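Local coordinates for glutamine cyclotransferase (Zymomonas mobilis, PDB 3NOL), which catalyses the cyclisation of N-terminal glutamine to pyroglutamate with release of ammonia, as a bacterial glutaminyl cyclase built on a beta-propeller, at residues 47-52 against 92-97; 96-101 against 111-116. One frame throughout, in Å; residues are numbered along the deposited sequence. Where two conformers were deposited one is given.

Interaction 1 of 2, residues 47-52 against 92-97; sequences GFFYRN and ISDWKD. With CA (calcium ion), chain B.
The ring of Phe49 has the backbone N of Asp94 over one face, 3.5 Å above its plane and offset toward the rim, while Ile92 O lies near the ring plane at the CD1 edge, 3.4 Å away. Arg51 CB, from Phe49's own strand, is also at the edge. In this beta-propeller the two segments are the innermost strands of successive blades, running side by side at 34° and joined by side chains; strand 47-51 also carries Phe48, whose O binds the calcium ion. Phe49 bridges the gap because its CG sits between the backbone N and the carbonyl carbon (chi1 66°), which turns the ring toward strand 92-95. Ile92 meets it at about a right angle, CD1 lying 3.6 Å from Phe49 CE1; a flat ring and a branched aliphatic chain suit this buried seam. Tyr56 of the next strand in Phe49's blade also meets this ring, the two planes nearly parallel. Gly47 suits the tight end, where a CB would run into Ile92 N. Toward the solvent end a long arginine reaches where the strands spread: Arg51 is extended from CG to NE and lays CD against Asp94 CB at 3.4 Å. Arg51 NE and Asp94 OD2 stay 4.0 Å apart, beyond a salt bridge, with guanidinium and carboxylate planes 51° apart, and Asp94 OD2 is also hydrogen-bonded to NE2 of His134. Water 1, in the guanidinium plane, completes the link: it accepts from Arg51 NE at 2.9 Å and donates to Asp94 OD2 at 2.7 Å and to Lys96 O at 2.8 Å.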
ATOM      1  N   GLY A  47      -3.932   3.215  -1.073  1.00  6.09           N
ATOM      2  CA  GLY A  47      -2.934   3.353  -0.011  1.00  5.74           C
ATOM      3  C   GLY A  47      -3.520   2.675   1.209  1.00  6.21           C
ATOM      4  O   GLY A  47      -4.740   2.723   1.429  1.00  6.42           O
ATOM      5  N   PHE A  48      -2.679   1.978   1.961  1.00  5.91           N
ATOM      6  CA  PHE A  48      -3.193   1.121   3.036  1.00  5.25           C
ATOM      7  C   PHE A  48      -2.080   0.814   4.013  1.00  6.00           C
ATOM      8  O   PHE A  48      -1.032   0.322   3.633  1.00  4.47           O
ATOM      9  CB  PHE A  48      -3.744  -0.189   2.402  1.00  5.45           C
ATOM     10  CG  PHE A  48      -4.385  -1.137   3.361  1.00  6.63           C
ATOM     11  CD1 PHE A  48      -5.488  -0.739   4.138  1.00  8.09           C
ATOM     12  CD2 PHE A  48      -3.990  -2.475   3.397  1.00  8.28           C
ATOM     13  CE1 PHE A  48      -6.134  -1.656   5.008  1.00  9.49           C
ATOM     14  CE2 PHE A  48      -4.634  -3.394   4.259  1.00  5.43           C
ATOM     15  CZ  PHE A  48      -5.695  -2.986   5.063  1.00  9.38           C
ATOM     16  N   PHE A  49      -2.291   1.142   5.280  1.00  5.43           N
ATOM     17  CA  PHE A  49      -1.316   0.744   6.295  1.00  5.84           C
ATOM     18  C   PHE A  49      -2.011   0.512   7.633  1.00  6.58           C
ATOM     19  O   PHE A  49      -3.168   0.898   7.809  1.00  6.33           O
ATOM     20  CB  PHE A  49      -0.137   1.753   6.384  1.00  6.24           C
ATOM     21  CG  PHE A  49      -0.525   3.122   6.886  1.00  5.71           C
ATOM     22  CD1 PHE A  49      -0.747   4.168   5.989  1.00  6.86           C
ATOM     23  CD2 PHE A  49      -0.654   3.372   8.246  1.00  5.81           C
ATOM     24  CE1 PHE A  49      -1.079   5.429   6.434  1.00  6.86           C
ATOM     25  CE2 PHE A  49      -0.998   4.656   8.711  1.00  6.35           C
ATOM     26  CZ  PHE A  49      -1.218   5.689   7.796  1.00  6.66           C
ATOM     27  N   TYR A  50      -1.284  -0.119   8.548  1.00  5.68           N
ATOM     28  CA  TYR A  50      -1.763  -0.366   9.890  1.00  6.81           C
ATOM     29  C   TYR A  50      -0.992   0.539  10.841  1.00  6.67           C
ATOM     30  O   TYR A  50       0.233   0.687  10.749  1.00  6.98           O
ATOM     31  CB  TYR A  50      -1.493  -1.822  10.231  1.00  7.68           C
ATOM     32  CG  TYR A  50      -1.721  -2.166  11.697  1.00  7.36           C
ATOM     33  CD1 TYR A  50      -0.737  -1.917  12.661  1.00  9.01           C
ATOM     34  CD2 TYR A  50      -2.906  -2.777  12.086  1.00  7.61           C
ATOM     35  CE1 TYR A  50      -0.950  -2.268  14.010  1.00 11.47           C
ATOM     36  CE2 TYR A  50      -3.128  -3.145  13.407  1.00 11.32           C
ATOM     37  CZ  TYR A  50      -2.152  -2.887  14.357  1.00 10.23           C
ATOM     38  OH  TYR A  50      -2.405  -3.251  15.656  1.00 11.84           O
ATOM     39  N   ARG A  51      -1.705   1.177  11.753  1.00  7.34           N
ATOM     40  CA  ARG A  51      -1.040   1.989  12.775  1.00  9.18           C
ATOM     41  C   ARG A  51      -1.941   2.086  13.976  1.00  9.21           C
ATOM     42  O   ARG A  51      -3.174   2.239  13.825  1.00  8.74           O
ATOM     43  CB  ARG A  51      -0.691   3.388  12.253  1.00 10.47           C
ATOM     44  CG  ARG A  51       0.136   4.225  13.265  1.00 14.35           C
ATOM     45  CD  ARG A  51       0.751   5.436  12.666  1.00 19.83           C
ATOM     46  NE  ARG A  51       1.567   6.263  13.585  1.00 21.37           N
ATOM     47  CZ  ARG A  51       1.081   7.045  14.556  1.00 22.31           C
ATOM     48  NH1 ARG A  51       1.896   7.791  15.287  1.00 19.17           N
ATOM     49  NH2 ARG A  51      -0.220   7.084  14.812  1.00 25.36           N
ATOM     50  N   ASN A  52      -1.327   1.985  15.161  0.50  9.49           N
ATOM     51  CA  ASN A  52      -2.027   2.139  16.440  0.50  9.54           C
ATOM     52  C   ASN A  52      -3.338   1.340  16.529  0.50  9.41           C
ATOM     53  O   ASN A  52      -4.371   1.839  17.005  0.50  9.24           O
ATOM     54  CB  ASN A  52      -2.215   3.624  16.804  0.50 10.15           C
ATOM     55  CG  ASN A  52      -2.957   4.421  15.729  0.50  9.53           C
ATOM     56  OD1 ASN A  52      -4.183   4.431  15.670  0.50 13.19           O
ATOM     57  ND2 ASN A  52      -2.202   5.097  14.881  0.50 12.64           N
ATOM     58  N   ILE A  92      -0.470   6.261   0.891  1.00  5.16           N
ATOM     59  CA  ILE A  92      -0.289   6.982   2.145  1.00  5.84           C
ATOM     60  C   ILE A  92       0.612   6.161   3.063  1.00  5.46           C
ATOM     61  O   ILE A  92       0.656   4.925   2.984  1.00  5.16           O
ATOM     62  CB  ILE A  92      -1.638   7.327   2.864  1.00  5.24           C
ATOM     63  CG1 ILE A  92      -2.480   6.053   3.134  1.00  6.22           C
ATOM     64  CG2 ILE A  92      -2.414   8.367   2.068  1.00  6.27           C
ATOM     65  CD1 ILE A  92      -3.672   6.269   4.069  1.00  7.27           C
ATOM     66  N   SER A  93       1.304   6.863   3.952  1.00  7.14           N
ATOM     67  CA  SER A  93       2.136   6.216   4.963  1.00  6.82           C
ATOM     68  C   SER A  93       2.195   7.128   6.167  1.00  7.23           C
ATOM     69  O   SER A  93       2.170   8.370   6.026  1.00  7.60           O
ATOM     70  CB  SER A  93       3.556   5.973   4.437  1.00  8.36           C
ATOM     71  OG  SER A  93       4.385   5.399   5.457  1.00 10.14           O
ATOM     72  N   ASP A  94       2.254   6.516   7.345  1.00  6.96           N
ATOM     73  CA  ASP A  94       2.594   7.271   8.558  1.00  7.70           C
ATOM     74  C   ASP A  94       4.053   7.743   8.480  1.00  7.98           C
ATOM     75  O   ASP A  94       4.907   7.148   7.788  1.00  7.47           O
ATOM     76  CB  ASP A  94       2.410   6.431   9.826  1.00  7.70           C
ATOM     77  CG  ASP A  94       3.257   5.168   9.806  1.00 10.60           C
ATOM     78  OD1 ASP A  94       3.114   4.411   8.834  1.00 10.83           O
ATOM     79  OD2 ASP A  94       4.088   4.936  10.736  1.00 12.82           O
ATOM     80  N   TRP A  95       4.321   8.826   9.200  1.00  7.97           N
ATOM     81  CA  TRP A  95       5.686   9.212   9.519  1.00  8.23           C
ATOM     82  C   TRP A  95       5.610   9.950  10.851  1.00  8.43           C
ATOM     83  O   TRP A  95       4.951  10.987  10.953  1.00  8.16           O
ATOM     84  CB  TRP A  95       6.356  10.094   8.441  1.00  8.50           C
ATOM     85  CG  TRP A  95       7.743  10.383   8.877  1.00  8.68           C
ATOM     86  CD1 TRP A  95       8.202  11.511   9.507  1.00  9.24           C
ATOM     87  CD2 TRP A  95       8.832   9.471   8.833  1.00  7.81           C
ATOM     88  NE1 TRP A  95       9.544  11.373   9.814  1.00  8.61           N
ATOM     89  CE2 TRP A  95       9.951  10.119   9.422  1.00  9.55           C
ATOM     90  CE3 TRP A  95       8.986   8.168   8.323  1.00  8.55           C
ATOM     91  CZ2 TRP A  95      11.208   9.503   9.526  1.00 10.95           C
ATOM     92  CZ3 TRP A  95      10.232   7.536   8.446  1.00  9.66           C
ATOM     93  CH2 TRP A  95      11.339   8.221   9.026  1.00 10.14           C
ATOM     94  N   LYS A  96       6.241   9.380  11.878  1.00  8.51           N
ATOM     95  CA  LYS A  96       6.109   9.927  13.230  1.00  9.86           C
ATOM     96  C   LYS A  96       4.614  10.133  13.526  1.00  9.12           C
ATOM     97  O   LYS A  96       3.832   9.183  13.402  1.00  9.05           O
ATOM     98  CB  LYS A  96       6.950  11.213  13.394  1.00  9.29           C
ATOM     99  CG  LYS A  96       8.477  10.935  13.253  1.00 10.38           C
ATOM    100  CD  LYS A  96       9.310  12.203  13.309  1.00 10.98           C
ATOM    101  CE  LYS A  96      10.795  11.858  13.262  1.00 11.65           C
ATOM    102  NZ  LYS A  96      11.651  13.090  13.294  1.00 12.01           N
ATOM    103  N   ASP A  97       4.208  11.350  13.877  1.00  9.29           N
ATOM    104  CA  ASP A  97       2.795  11.600  14.214  1.00 10.40           C
ATOM    105  C   ASP A  97       2.057  12.266  13.044  1.00  9.66           C
ATOM    106  O   ASP A  97       1.069  12.990  13.219  1.00 10.35           O
ATOM    107  CB  ASP A  97       2.669  12.403  15.526  1.00 10.51           C
ATOM    108  CG  ASP A  97       3.442  13.712  15.496  1.00 13.53           C
ATOM    109  OD1 ASP A  97       4.240  13.914  14.560  1.00 13.69           O
ATOM    110  OD2 ASP A  97       3.258  14.542  16.434  1.00 16.41           O
TER
HETATM  111 CA    CA B 263       0.952  -0.269   2.619  1.00  5.77          CA
HETATM  112  O   HOH W   1       4.417   6.431  13.014  1.00 11.48           O
HETATM  113  O   HOH W   2       1.739   1.896   3.273  1.00  6.17           O

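Interaction 2 of 2, residues 96-101 against 111-116; sequences KDKIVG and VWNIRN
Strands 98-101 and 111-113 run antiparallel as the arms of a beta hairpin, with Ile99 and Trp112 as the hydrogen-bonded pair: Ile99 N reaches Trp112 O and Trp112 N reaches Ile99 O, both at 2.8 Å and nearly straight. A third bond, Ile114 N to Asp97 O at 3.1 Å, extends the ladder beyond the strands; here the donor is tilted 31° from the carbonyl plane. Ile114 turns its side chain toward the other arm, and with CG1 anti to the backbone N (chi1 -160°) its CD1 comes to 3.7 Å from Ile99 CG1, the two isoleucines meeting at about a right angle. Ile99 and Trp112 share one face of the sheet, Ile99 CG2 touching Trp112 CE3 at 4.0 Å. The indole then reaches on to Gly101, whose N is 3.6 Å from Trp112 CZ3; glycine fits because a CB there would collide with the ring. On the reverse face Val100 and Val111, beta-branched residues well suited to strands, pair across the non-hydrogen-bonded position. Lys98, bent at chi2 (-76°) and again at chi4, runs beside Asn113 and brings Lys98 NZ to 3.5 Å from Asp97 OD1, a long salt bridge within its own segment. With an alanine here in place of Ile114, the CG1-CD1 branch is gone and a gap would probably open beside Ile99 CG1, leaving that chain without its partner. The hairpin forms the middle of a four-stranded propeller blade: strand 89-95 flanks it through Ser93 and Val100, strand 119-124 through Val111 and Val120, while Ile99 and Ile114 face Tyr56 of the preceding blade.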
ATOM      1  N   LYS A  96       6.241   9.380  11.878  1.00  8.51           N
ATOM      2  CA  LYS A  96       6.109   9.927  13.230  1.00  9.86           C
ATOM      3  C   LYS A  96       4.614  10.133  13.526  1.00  9.12           C
ATOM      4  O   LYS A  96       3.832   9.183  13.402  1.00  9.05           O
ATOM      5  CB  LYS A  96       6.950  11.213  13.394  1.00  9.29           C
ATOM      6  CG  LYS A  96       8.477  10.935  13.253  1.00 10.38           C
ATOM      7  CD  LYS A  96       9.310  12.203  13.309  1.00 10.98           C
ATOM      8  CE  LYS A  96      10.795  11.858  13.262  1.00 11.65           C
ATOM      9  NZ  LYS A  96      11.651  13.090  13.294  1.00 12.01           N
ATOM     10  N   ASP A  97       4.208  11.350  13.877  1.00  9.29           N
ATOM     11  CA  ASP A  97       2.795  11.600  14.214  1.00 10.40           C
ATOM     12  C   ASP A  97       2.057  12.266  13.044  1.00  9.66           C
ATOM     13  O   ASP A  97       1.069  12.990  13.219  1.00 10.35           O
ATOM     14  CB  ASP A  97       2.669  12.403  15.526  1.00 10.51           C
ATOM     15  CG  ASP A  97       3.442  13.712  15.496  1.00 13.53           C
ATOM     16  OD1 ASP A  97       4.240  13.914  14.560  1.00 13.69           O
ATOM     17  OD2 ASP A  97       3.258  14.542  16.434  1.00 16.41           O
ATOM     18  N   LYS A  98       2.546  11.986  11.836  1.00  9.34           N
ATOM     19  CA  LYS A  98       1.968  12.510  10.600  1.00  7.88           C
ATOM     20  C   LYS A  98       1.516  11.384   9.676  1.00  8.34           C
ATOM     21  O   LYS A  98       1.943  10.233   9.825  1.00  7.04           O
ATOM     22  CB  LYS A  98       3.005  13.364   9.857  1.00  9.58           C
ATOM     23  CG  LYS A  98       3.701  14.401  10.718  1.00 11.71           C
ATOM     24  CD  LYS A  98       2.787  15.576  10.982  1.00 17.28           C
ATOM     25  CE  LYS A  98       3.541  16.760  11.594  1.00 18.82           C
ATOM     26  NZ  LYS A  98       3.243  16.933  13.031  1.00 21.55           N
ATOM     27  N   ILE A  99       0.670  11.737   8.715  1.00  7.59           N
ATOM     28  CA  ILE A  99       0.422  10.870   7.562  1.00  8.55           C
ATOM     29  C   ILE A  99       0.860  11.673   6.346  1.00  8.26           C
ATOM     30  O   ILE A  99       0.607  12.898   6.263  1.00  8.21           O
ATOM     31  CB  ILE A  99      -1.057  10.445   7.455  1.00  8.70           C
ATOM     32  CG1 ILE A  99      -1.448   9.619   8.697  1.00 10.86           C
ATOM     33  CG2 ILE A  99      -1.322   9.672   6.112  1.00  9.26           C
ATOM     34  CD1 ILE A  99      -2.894   9.164   8.696  1.00 11.92           C
ATOM     35  N   VAL A 100       1.553  10.998   5.433  1.00  7.74           N
ATOM     36  CA  VAL A 100       2.014  11.597   4.186  1.00  7.20           C
ATOM     37  C   VAL A 100       1.276  10.885   3.045  1.00  7.29           C
ATOM     38  O   VAL A 100       1.069   9.656   3.087  1.00  6.34           O
ATOM     39  CB  VAL A 100       3.542  11.431   4.006  1.00  8.03           C
ATOM     40  CG1 VAL A 100       3.996  12.105   2.715  1.00  8.30           C
ATOM     41  CG2 VAL A 100       4.317  11.969   5.244  1.00  7.88           C
ATOM     42  N   GLY A 101       0.839  11.657   2.064  1.00  6.89           N
ATOM     43  CA  GLY A 101       0.024  11.129   0.971  1.00  7.27           C
ATOM     44  C   GLY A 101       0.535  11.606  -0.388  1.00  7.72           C
ATOM     45  O   GLY A 101       1.003  12.751  -0.521  1.00  7.16           O
ATOM     46  N   VAL A 111       0.868  16.421   3.688  1.00  7.08           N
ATOM     47  CA  VAL A 111       1.160  15.906   5.006  1.00  7.51           C
ATOM     48  C   VAL A 111       0.026  16.344   5.919  1.00  8.36           C
ATOM     49  O   VAL A 111      -0.338  17.524   5.922  1.00  7.55           O
ATOM     50  CB  VAL A 111       2.500  16.450   5.584  1.00  7.32           C
ATOM     51  CG1 VAL A 111       2.751  15.816   6.957  1.00  7.84           C
ATOM     52  CG2 VAL A 111       3.688  16.188   4.612  1.00  7.74           C
ATOM     53  N   TRP A 112      -0.542  15.375   6.642  1.00  8.35           N
ATOM     54  CA  TRP A 112      -1.595  15.642   7.638  1.00  8.69           C
ATOM     55  C   TRP A 112      -1.155  15.238   9.043  1.00  8.89           C
ATOM     56  O   TRP A 112      -0.397  14.254   9.230  1.00  8.33           O
ATOM     57  CB  TRP A 112      -2.901  14.899   7.264  1.00  8.94           C
ATOM     58  CG  TRP A 112      -3.438  15.128   5.848  1.00  9.28           C
ATOM     59  CD1 TRP A 112      -4.306  16.122   5.438  1.00 10.37           C
ATOM     60  CD2 TRP A 112      -3.225  14.288   4.701  1.00  9.45           C
ATOM     61  NE1 TRP A 112      -4.611  15.962   4.099  1.00 11.81           N
ATOM     62  CE2 TRP A 112      -3.953  14.857   3.620  1.00 10.08           C
ATOM     63  CE3 TRP A 112      -2.470  13.123   4.474  1.00 10.50           C
ATOM     64  CZ2 TRP A 112      -3.949  14.296   2.326  1.00  9.85           C
ATOM     65  CZ3 TRP A 112      -2.461  12.564   3.193  1.00 10.68           C
ATOM     66  CH2 TRP A 112      -3.214  13.148   2.132  1.00  9.62           C
ATOM     67  N   ASN A 113      -1.616  16.000  10.041  1.00  9.57           N
ATOM     68  CA  ASN A 113      -1.491  15.548  11.426  1.00 10.75           C
ATOM     69  C   ASN A 113      -2.373  14.325  11.630  1.00 11.51           C
ATOM     70  O   ASN A 113      -3.531  14.312  11.220  1.00 11.54           O
ATOM     71  CB  ASN A 113      -1.899  16.649  12.411  1.00 11.29           C
ATOM     72  CG  ASN A 113      -0.889  17.790  12.494  1.00 12.89           C
ATOM     73  OD1 ASN A 113      -1.222  18.875  12.982  1.00 18.40           O
ATOM     74  ND2 ASN A 113       0.328  17.565  12.032  1.00 11.65           N
ATOM     75  N   ILE A 114      -1.844  13.290  12.276  1.00 12.38           N
ATOM     76  CA  ILE A 114      -2.621  12.060  12.428  1.00 13.95           C
ATOM     77  C   ILE A 114      -3.867  12.212  13.328  1.00 13.31           C
ATOM     78  O   ILE A 114      -4.885  11.553  13.077  1.00 13.47           O
ATOM     79  CB  ILE A 114      -1.746  10.813  12.806  1.00 14.76           C
ATOM     80  CG1 ILE A 114      -2.510   9.527  12.455  1.00 16.94           C
ATOM     81  CG2 ILE A 114      -1.336  10.874  14.259  1.00 16.30           C
ATOM     82  CD1 ILE A 114      -1.633   8.324  12.118  1.00 20.00           C
ATOM     83  N   ARG A 115      -3.801  13.077  14.347  1.00 12.69           N
ATOM     84  CA  ARG A 115      -4.912  13.192  15.318  1.00 13.21           C
ATOM     85  C   ARG A 115      -6.267  13.527  14.661  1.00 12.61           C
ATOM     86  O   ARG A 115      -7.246  12.815  14.891  1.00 11.71           O
ATOM     87  CB  ARG A 115      -4.616  14.184  16.463  1.00 12.69           C
ATOM     88  CG  ARG A 115      -5.741  14.200  17.502  1.00 14.32           C
ATOM     89  CD  ARG A 115      -5.622  15.240  18.619  1.00 15.09           C
ATOM     90  NE  ARG A 115      -6.719  15.044  19.577  1.00 18.85           N
ATOM     91  CZ  ARG A 115      -7.166  15.969  20.431  1.00 21.75           C
ATOM     92  NH1 ARG A 115      -8.169  15.679  21.264  1.00 22.67           N
ATOM     93  NH2 ARG A 115      -6.624  17.192  20.440  1.00 22.34           N
ATOM     94  N   ASN A 116      -6.305  14.607  13.864  1.00 12.31           N
ATOM     95  CA  ASN A 116      -7.534  15.067  13.213  1.00 13.20           C
ATOM     96  C   ASN A 116      -7.432  15.164  11.683  1.00 12.77           C
ATOM     97  O   ASN A 116      -8.341  15.689  11.019  1.00 11.98           O
ATOM     98  CB  ASN A 116      -8.014  16.392  13.815  1.00 14.21           C
ATOM     99  CG  ASN A 116      -8.582  16.221  15.233  1.00 17.15           C
ATOM    100  OD1 ASN A 116      -9.500  15.414  15.470  1.00 19.65           O
ATOM    101  ND2 ASN A 116      -8.035  16.981  16.178  1.00 20.96           N
TER

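Interaction 1 joins two blades, whereas interaction 2 lies within the second of them; their centres are 8 Å apart and they share Lys96 and Asp97, where the chain turns from strand 89-95 into strand 98-103. Ser93 O and Val100 N, 2.8 Å apart, probably hydrogen-bond across these strands. At the outer end Arg51 NH2 packs against Ile114 CD1, 3.3 Å away, so one arginine touches both contacts. The inner end faces the calcium ion: Phe48 O and water 2 bind it, at 2.3 and 2.4 Å from the calcium ion, and this water may also donate to Ile92 O. Glu176, Leu177, Glu178 and Ile230 supply further ligands. Interaction 2 stands farther out, with Ile99's side chain about 11 Å from the calcium ion.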